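Local coordinates for G protein alpha subunit (Entamoeba histolytica, PDB 4FID) that binds GDP and, as the alpha subunit of a heterotrimeric G protein, probably relays receptor signals by binding and hydrolysing GTP, at residues 17-20 with 21-25; 32-35 with 36-39; 314-317 with 318-322. All coordinates share one frame; numbering follows the deposited sequence.

Contact 1 (17-20 with 21-25); sequences GKST and IAKQL. With GDP (guanosine-5'-diphosphate), chain C.
Ile21 lays CG1 against the carbonyl oxygen of Gly17 at the start of helix 18-28, where the P-loop (Walker A) of this Ras-like fold delivers the chain from the GDP phosphates into its first turn. The side chain runs back along the same carbonyl that Ile21 N grips, Ile21 N to Gly17 O being 3.1 Å. Gly17, at the N-cap position with a positive phi (83°) that favours glycine, lies with CA 3.4 Å from GDP C8. The same i to i+4 bond then follows residue by residue, from Ala22 N to Lys18 O, Lys23 N to Ser19 O and Gln24 N to Thr20 O. On the phosphate side, Ser19 N donates to GDP O3B at 3.0 Å, while Lys18 bends at its last two torsions to bring NZ 3.3 Å from O3B, a weak bond. Lys18 NZ also forms a salt bridge with Asp167, so one ammonium spans phosphate and protein. Ser19 is predicted to be a magnesium ligand. Lys23 runs past Ser19 O to a weak bond with Thr146. Thr20 grips one alpha-phosphate oxygen twice: its amide reaches GDP O1A by a weak bond, and OG1, held beside that amide, donates to O1A at 2.9 Å.

Contact 2 (32-35 with 36-39); sequences GFPE and QERA
Arg38 folds back across the turn and gives its NE hydrogen to Phe33 O, at 3.0 Å and a nearly straight 163°. The carbonyl oxygen lies at the edge of the guanidinium, close to its plane, although NE stands above the plane of the carbonyl itself. With CG beside its own backbone N (chi1 -80°) and a bend at chi3, Arg38 brings one guanidinium face over Glu35, whose CA is 3.4 Å from NH2, while its CG packs on Phe33 CB. Pro34, at the N-cap position, anchors the backbone: its carbonyl oxygen takes Arg38 N at 3.1 Å, and more weakly Glu37 N, before Ala39 N closes the following turn on Glu35 O. This inner side is the close part of helix 35-39, and outside residues hold it down: Arg38 NH1 is bound to Pro136 O, Phe33 N to Glu138, and the Phe33 side chain packs on helices 18-28 and 138-143.

The outer side, where Pro34, Glu35 and Gln36 are exposed to solvent, is looser in that no side-chain hydrogen bond crosses between the two segments there. Glu37 sets its carboxylate at the edge of the Phe33 ring, OE2 lying 3.5 Å from CD2 with the two planes nearly perpendicular, and Lys26 is a long, weak ion partner of OE1. Gln36 bends at chi2 to bring NE2 3.4 Å from Pro34 CB. Glu35 extends away from the turn, its OE1 5.7 Å from Arg38 NH2, too far for a salt bridge.

The bonds identified for Arg38 thus go to carbonyl oxygens, Phe33 O and Pro136 O, and tie the loop after helix 18-28 to the segment leading into helix 138-143; Glu35, whose carboxylate is not in contact with the guanidinium, may add a longer-range attraction.

Contact 3 (314-317 with 318-322); sequences NIKR and VFMLA
Residues 314-322 form regular alpha-helix, with Val318 N bound to Asn314 O at 3.0 Å and Phe319 N to Ile315 O at 2.9 Å, followed by Met320 N on Lys316 O and a weaker, longer bond from Leu321 N to Arg317 O. They lie near the start of helix 312-332, the C-terminal helix of the Ras-like domain, which in G-alpha proteins links the receptor-binding end of the chain to the guanine-binding loop.

Ile315 and Phe319, one turn apart, point to helix 18-28. Phe319 sets CB 3.4 Å from Ile315 O and then sends its ring away from that turn, onto Leu25 and Phe29, while Ile315 packs on Ile21 and Gln24. Lys316 and Arg317 are exposed on the other part of the helix surface, and Met320 is partly so. Met320 is a selenomethionine and poorly ordered, so its contacts are approximate; it bends at chi2 and chi3 and lies side by side with Lys316, the two pointing the same way. Leu321 also stays close to the preceding turn, its CG near Arg317 O.

Val318 has CG1 anti to its backbone N (chi1 172°), which turns CG2 back over the preceding turn, 3.2 Å from Asn314 O. On the sheet side it packs on Asn305 of strand 301-307. Asn314 fastens the helix to the loop that carries the GDP-binding Ala309, its OD1 accepting a hydrogen bond from the backbone N of Asn308.

How the contacts relate
The three contacts follow one another along the chain without nesting or crossing, and each is a helical turn or cap rather than the closure of a long loop. Contact 1 opens helix 18-28 on the phosphates; contact 2 starts helix 35-39 after the loop that follows, and touches contact 1 where Phe33 CZ meets Lys23 CG at 3.7 Å. Contact 3 comes almost at the other end of the chain, yet its helix packs along helix 18-28, with Ile21 CD1 3.6 Å from Ile315 CD1. Contacts 2 and 3 do not touch, their nearest atoms being about 12 Å apart, so helix 18-28 joins them.

Contact 1 (17-20 with 21-25)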
loop_
_atom_site.group_PDB
_atom_site.type_symbol
_atom_site.label_atom_id
_atom_site.label_comp_id
_atom_site.label_asym_id
_atom_site.label_seq_id
_atom_site.Cartn_x
_atom_site.Cartn_y
_atom_site.Cartn_z
ATOM N N GLY A 17 -2.396 -0.622 -0.430
ATOM C CA GLY A 17 -1.652 -0.278 0.763
ATOM C C GLY A 17 -2.517 -0.125 2.008
ATOM O O GLY A 17 -2.074 0.458 2.995
ATOM N N LYS A 18 -3.741 -0.651 1.998
ATOM C CA LYS A 18 -4.618 -0.459 3.161
ATOM C C LYS A 18 -4.117 -1.219 4.383
ATOM O O LYS A 18 -4.320 -0.790 5.532
ATOM C CB LYS A 18 -6.074 -0.799 2.821
ATOM C CG LYS A 18 -6.619 -2.071 3.399
ATOM C CD LYS A 18 -8.001 -2.393 2.776
ATOM C CE LYS A 18 -8.067 -3.830 2.266
ATOM N NZ LYS A 18 -7.167 -4.731 3.069
ATOM N N SER A 19 -3.438 -2.335 4.135
ATOM C CA SER A 19 -2.848 -3.135 5.214
ATOM C C SER A 19 -1.645 -2.411 5.826
ATOM O O SER A 19 -1.397 -2.493 7.022
ATOM C CB SER A 19 -2.487 -4.540 4.711
ATOM O OG SER A 19 -1.156 -4.899 5.044
ATOM N N THR A 20 -0.920 -1.663 5.004
ATOM C CA THR A 20 0.165 -0.840 5.508
ATOM C C THR A 20 -0.358 0.305 6.378
ATOM O O THR A 20 0.234 0.664 7.392
ATOM C CB THR A 20 0.947 -0.229 4.370
ATOM O OG1 THR A 20 1.431 -1.273 3.508
ATOM C CG2 THR A 20 2.112 0.601 4.941
ATOM N N ILE A 21 -1.480 0.883 5.978
ATOM C CA ILE A 21 -2.095 1.896 6.812
ATOM C C ILE A 21 -2.450 1.326 8.199
ATOM O O ILE A 21 -2.244 1.981 9.211
ATOM C CB ILE A 21 -3.365 2.431 6.152
ATOM C CG1 ILE A 21 -3.050 2.995 4.760
ATOM C CG2 ILE A 21 -4.051 3.436 7.070
ATOM C CD1 ILE A 21 -2.297 4.288 4.790
ATOM N N ALA A 22 -2.999 0.113 8.230
ATOM C CA ALA A 22 -3.428 -0.511 9.477
ATOM C C ALA A 22 -2.267 -0.834 10.426
ATOM O O ALA A 22 -2.383 -0.670 11.644
ATOM C CB ALA A 22 -4.242 -1.761 9.188
ATOM N N LYS A 23 -1.158 -1.310 9.879
ATOM C CA LYS A 23 0.031 -1.537 10.694
ATOM C C LYS A 23 0.580 -0.205 11.208
ATOM O O LYS A 23 1.052 -0.093 12.334
ATOM C CB LYS A 23 1.106 -2.273 9.893
ATOM C CG LYS A 23 0.919 -3.766 9.845
ATOM C CD LYS A 23 1.824 -4.386 8.814
ATOM C CE LYS A 23 1.415 -5.825 8.534
ATOM N NZ LYS A 23 1.741 -6.215 7.130
ATOM N N GLN A 24 0.490 0.807 10.369
ATOM C CA GLN A 24 1.009 2.114 10.705
ATOM C C GLN A 24 0.264 2.729 11.882
ATOM O O GLN A 24 0.857 3.423 12.706
ATOM C CB GLN A 24 0.936 3.030 9.482
ATOM C CG GLN A 24 1.812 4.240 9.579
ATOM C CD GLN A 24 3.286 3.905 9.566
ATOM O OE1 GLN A 24 3.910 3.826 8.504
ATOM N NE2 GLN A 24 3.863 3.727 10.755
ATOM N N LEU A 25 -1.037 2.468 11.968
ATOM C CA LEU A 25 -1.855 3.026 13.047
ATOM C C LEU A 25 -1.642 2.235 14.317
ATOM O O LEU A 25 -1.719 2.792 15.415
ATOM C CB LEU A 25 -3.345 3.020 12.679
ATOM C CG LEU A 25 -3.765 3.947 11.534
ATOM C CD1 LEU A 25 -5.185 3.645 11.086
ATOM C CD2 LEU A 25 -3.616 5.398 11.955
HETATM P PB GDP C . -3.437 -4.698 1.019
HETATM O O1B GDP C . -3.163 -5.762 2.053
HETATM O O2B GDP C . -4.027 -5.346 -0.212
HETATM O O3B GDP C . -4.427 -3.731 1.617
HETATM O O3A GDP C . -2.087 -3.903 0.573
HETATM P PA GDP C . -0.675 -3.949 1.383
HETATM O O1A GDP C . -0.716 -3.083 2.625
HETATM O O2A GDP C . -0.288 -5.372 1.746
HETATM O "O5'" GDP C . 0.399 -3.377 0.313
HETATM C "C5'" GDP C . 1.523 -4.174 -0.072
HETATM C "C4'" GDP C . 2.766 -3.332 -0.395
HETATM O "O4'" GDP C . 2.444 -1.969 -0.707
HETATM C "C3'" GDP C . 3.775 -3.307 0.755
HETATM O "O3'" GDP C . 5.056 -3.773 0.285
HETATM C "C2'" GDP C . 3.830 -1.851 1.196
HETATM O "O2'" GDP C . 5.142 -1.488 1.665
HETATM C "C1'" GDP C . 3.385 -1.102 -0.064
HETATM N N9 GDP C . 2.810 0.245 0.224
HETATM C C8 GDP C . 1.631 0.544 0.813
HETATM N N7 GDP C . 1.450 1.891 0.899
HETATM C C5 GDP C . 2.529 2.481 0.352
HETATM C C6 GDP C . 3.004 3.869 0.115
HETATM O O6 GDP C . 2.321 4.852 0.455
HETATM N N1 GDP C . 4.193 4.048 -0.471
HETATM C C2 GDP C . 4.958 3.010 -0.865
HETATM N N2 GDP C . 6.142 3.269 -1.464
HETATM N N3 GDP C . 4.595 1.713 -0.686
HETATM C C4 GDP C . 3.417 1.394 -0.095
#

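Contact 2 (32-35 with 36-39)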
loop_
_atom_site.group_PDB
_atom_site.type_symbol
_atom_site.label_atom_id
_atom_site.label_comp_id
_atom_site.label_asym_id
_atom_site.label_seq_id
_atom_site.Cartn_x
_atom_site.Cartn_y
_atom_site.Cartn_z
ATOM N N GLY A 32 2.302 -0.973 18.818
ATOM C CA GLY A 32 3.256 -1.525 17.884
ATOM C C GLY A 32 3.239 -3.038 17.929
ATOM O O GLY A 32 2.276 -3.656 18.385
ATOM N N PHE A 33 4.311 -3.633 17.438
ATOM C CA PHE A 33 4.423 -5.076 17.363
ATOM C C PHE A 33 5.582 -5.552 18.213
ATOM O O PHE A 33 6.709 -5.085 18.062
ATOM C CB PHE A 33 4.602 -5.522 15.916
ATOM C CG PHE A 33 3.444 -5.155 15.034
ATOM C CD1 PHE A 33 3.326 -3.864 14.513
ATOM C CD2 PHE A 33 2.459 -6.091 14.734
ATOM C CE1 PHE A 33 2.252 -3.522 13.709
ATOM C CE2 PHE A 33 1.385 -5.755 13.923
ATOM C CZ PHE A 33 1.284 -4.468 13.412
ATOM N N PRO A 34 5.290 -6.467 19.143
ATOM C CA PRO A 34 6.294 -7.068 20.023
ATOM C C PRO A 34 7.203 -8.030 19.277
ATOM O O PRO A 34 6.841 -8.571 18.234
ATOM C CB PRO A 34 5.456 -7.813 21.061
ATOM C CG PRO A 34 4.124 -8.011 20.422
ATOM C CD PRO A 34 3.917 -6.831 19.526
ATOM N N GLU A 35 8.384 -8.236 19.829
ATOM C CA GLU A 35 9.397 -9.033 19.171
ATOM C C GLU A 35 8.890 -10.360 18.619
ATOM O O GLU A 35 9.277 -10.745 17.520
ATOM C CB GLU A 35 10.593 -9.269 20.098
ATOM C CG GLU A 35 11.739 -10.018 19.429
ATOM C CD GLU A 35 12.906 -10.278 20.364
ATOM O OE1 GLU A 35 12.843 -9.858 21.543
ATOM O OE2 GLU A 35 13.888 -10.910 19.917
ATOM N N GLN A 36 8.049 -11.076 19.360
ATOM C CA GLN A 36 7.639 -12.401 18.880
ATOM C C GLN A 36 6.690 -12.335 17.686
ATOM O O GLN A 36 6.720 -13.216 16.830
ATOM C CB GLN A 36 7.086 -13.313 19.989
ATOM C CG GLN A 36 5.894 -12.766 20.732
ATOM C CD GLN A 36 6.299 -12.035 21.999
ATOM O OE1 GLN A 36 7.274 -12.408 22.660
ATOM N NE2 GLN A 36 5.550 -10.992 22.346
ATOM N N GLU A 37 5.867 -11.290 17.617
ATOM C CA GLU A 37 5.005 -11.086 16.456
ATOM C C GLU A 37 5.853 -10.719 15.235
ATOM O O GLU A 37 5.709 -11.296 14.154
ATOM C CB GLU A 37 3.965 -10.005 16.741
ATOM C CG GLU A 37 2.920 -9.841 15.651
ATOM C CD GLU A 37 1.632 -9.229 16.177
ATOM O OE1 GLU A 37 1.569 -8.909 17.391
ATOM O OE2 GLU A 37 0.678 -9.073 15.378
ATOM N N ARG A 38 6.761 -9.773 15.424
ATOM C CA ARG A 38 7.701 -9.406 14.378
ATOM C C ARG A 38 8.503 -10.586 13.815
ATOM O O ARG A 38 8.681 -10.702 12.604
ATOM C CB ARG A 38 8.653 -8.322 14.895
ATOM C CG ARG A 38 8.076 -6.927 14.874
ATOM C CD ARG A 38 9.147 -5.928 15.160
ATOM N NE ARG A 38 9.190 -5.687 16.582
ATOM C CZ ARG A 38 10.229 -5.946 17.359
ATOM N NH1 ARG A 38 11.349 -6.426 16.837
ATOM N NH2 ARG A 38 10.141 -5.709 18.659
ATOM N N ALA A 39 8.997 -11.461 14.683
ATOM C CA ALA A 39 9.874 -12.539 14.228
ATOM C C ALA A 39 9.173 -13.507 13.285
ATOM O O ALA A 39 9.827 -14.191 12.511
ATOM C CB ALA A 39 10.524 -13.290 15.420
#

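Contact 3 (314-317 with 318-322)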
loop_
_atom_site.group_PDB
_atom_site.type_symbol
_atom_site.label_atom_id
_atom_site.label_comp_id
_atom_site.label_asym_id
_atom_site.label_seq_id
_atom_site.Cartn_x
_atom_site.Cartn_y
_atom_site.Cartn_z
ATOM N N ASN A 314 3.592 11.105 7.912
ATOM C CA ASN A 314 2.451 11.407 7.051
ATOM C C ASN A 314 1.139 10.780 7.549
ATOM O O ASN A 314 0.126 11.455 7.653
ATOM C CB ASN A 314 2.738 10.951 5.614
ATOM C CG ASN A 314 1.647 11.372 4.625
ATOM O OD1 ASN A 314 0.872 10.548 4.143
ATOM N ND2 ASN A 314 1.593 12.655 4.321
ATOM N N ILE A 315 1.142 9.491 7.855
ATOM C CA ILE A 315 -0.093 8.863 8.329
ATOM C C ILE A 315 -0.590 9.423 9.672
ATOM O O ILE A 315 -1.799 9.526 9.888
ATOM C CB ILE A 315 0.017 7.327 8.419
ATOM C CG1 ILE A 315 0.234 6.722 7.035
ATOM C CG2 ILE A 315 -1.222 6.750 9.076
ATOM C CD1 ILE A 315 -0.713 7.272 5.976
ATOM N N LYS A 316 0.333 9.786 10.568
ATOM C CA LYS A 316 -0.045 10.441 11.830
ATOM C C LYS A 316 -0.746 11.779 11.582
ATOM O O LYS A 316 -1.843 12.016 12.069
ATOM C CB LYS A 316 1.170 10.648 12.741
ATOM C CG LYS A 316 0.838 10.958 14.212
ATOM C CD LYS A 316 1.975 11.725 14.911
ATOM C CE LYS A 316 1.833 11.683 16.449
ATOM N NZ LYS A 316 2.834 12.535 17.225
ATOM N N ARG A 317 -0.118 12.649 10.807
ATOM C CA ARG A 317 -0.706 13.947 10.515
ATOM C C ARG A 317 -2.071 13.780 9.845
ATOM O O ARG A 317 -3.038 14.446 10.216
ATOM C CB ARG A 317 0.259 14.791 9.676
ATOM C CG ARG A 317 -0.301 16.072 9.115
ATOM C CD ARG A 317 0.675 16.701 8.128
ATOM N NE ARG A 317 1.117 15.763 7.091
ATOM C CZ ARG A 317 1.961 16.061 6.096
ATOM N NH1 ARG A 317 2.473 17.287 5.977
ATOM N NH2 ARG A 317 2.304 15.133 5.211
ATOM N N VAL A 318 -2.158 12.856 8.893
ATOM C CA VAL A 318 -3.392 12.654 8.141
ATOM C C VAL A 318 -4.539 12.014 8.932
ATOM O O VAL A 318 -5.695 12.418 8.807
ATOM C CB VAL A 318 -3.149 11.849 6.865
ATOM C CG1 VAL A 318 -4.469 11.492 6.225
ATOM C CG2 VAL A 318 -2.301 12.652 5.918
ATOM N N PHE A 319 -4.237 11.022 9.753
ATOM C CA PHE A 319 -5.311 10.421 10.520
ATOM C C PHE A 319 -5.889 11.404 11.546
ATOM O O PHE A 319 -7.057 11.306 11.939
ATOM C CB PHE A 319 -4.875 9.122 11.182
ATOM C CG PHE A 319 -6.006 8.388 11.794
ATOM C CD1 PHE A 319 -6.907 7.705 10.998
ATOM C CD2 PHE A 319 -6.214 8.429 13.157
ATOM C CE1 PHE A 319 -7.986 7.046 11.555
ATOM C CE2 PHE A 319 -7.291 7.768 13.718
ATOM C CZ PHE A 319 -8.179 7.077 12.912
HETATM N N MSE A 320 -5.052 12.357 11.951
HETATM C CA MSE A 320 -5.417 13.435 12.871
HETATM C C MSE A 320 -6.514 14.345 12.312
HETATM O O MSE A 320 -7.542 14.563 12.953
HETATM C CB MSE A 320 -4.182 14.269 13.189
HETATM C CG MSE A 320 -4.074 14.652 14.640
HETATM SE SE MSE A 320 -3.341 13.218 15.746
HETATM C CE MSE A 320 -1.517 13.233 15.057
ATOM N N LEU A 321 -6.284 14.882 11.119
ATOM C CA LEU A 321 -7.332 15.575 10.395
ATOM C C LEU A 321 -8.584 14.714 10.365
ATOM O O LEU A 321 -9.690 15.198 10.613
ATOM C CB LEU A 321 -6.872 15.864 8.964
ATOM C CG LEU A 321 -5.611 16.741 8.938
ATOM C CD1 LEU A 321 -5.024 16.889 7.531
ATOM C CD2 LEU A 321 -5.912 18.090 9.565
ATOM N N ALA A 322 -8.403 13.432 10.076
ATOM C CA ALA A 322 -9.525 12.504 9.987
ATOM C C ALA A 322 -10.353 12.419 11.273
ATOM O O ALA A 322 -11.584 12.352 11.219
ATOM C CB ALA A 322 -9.054 11.129 9.559
#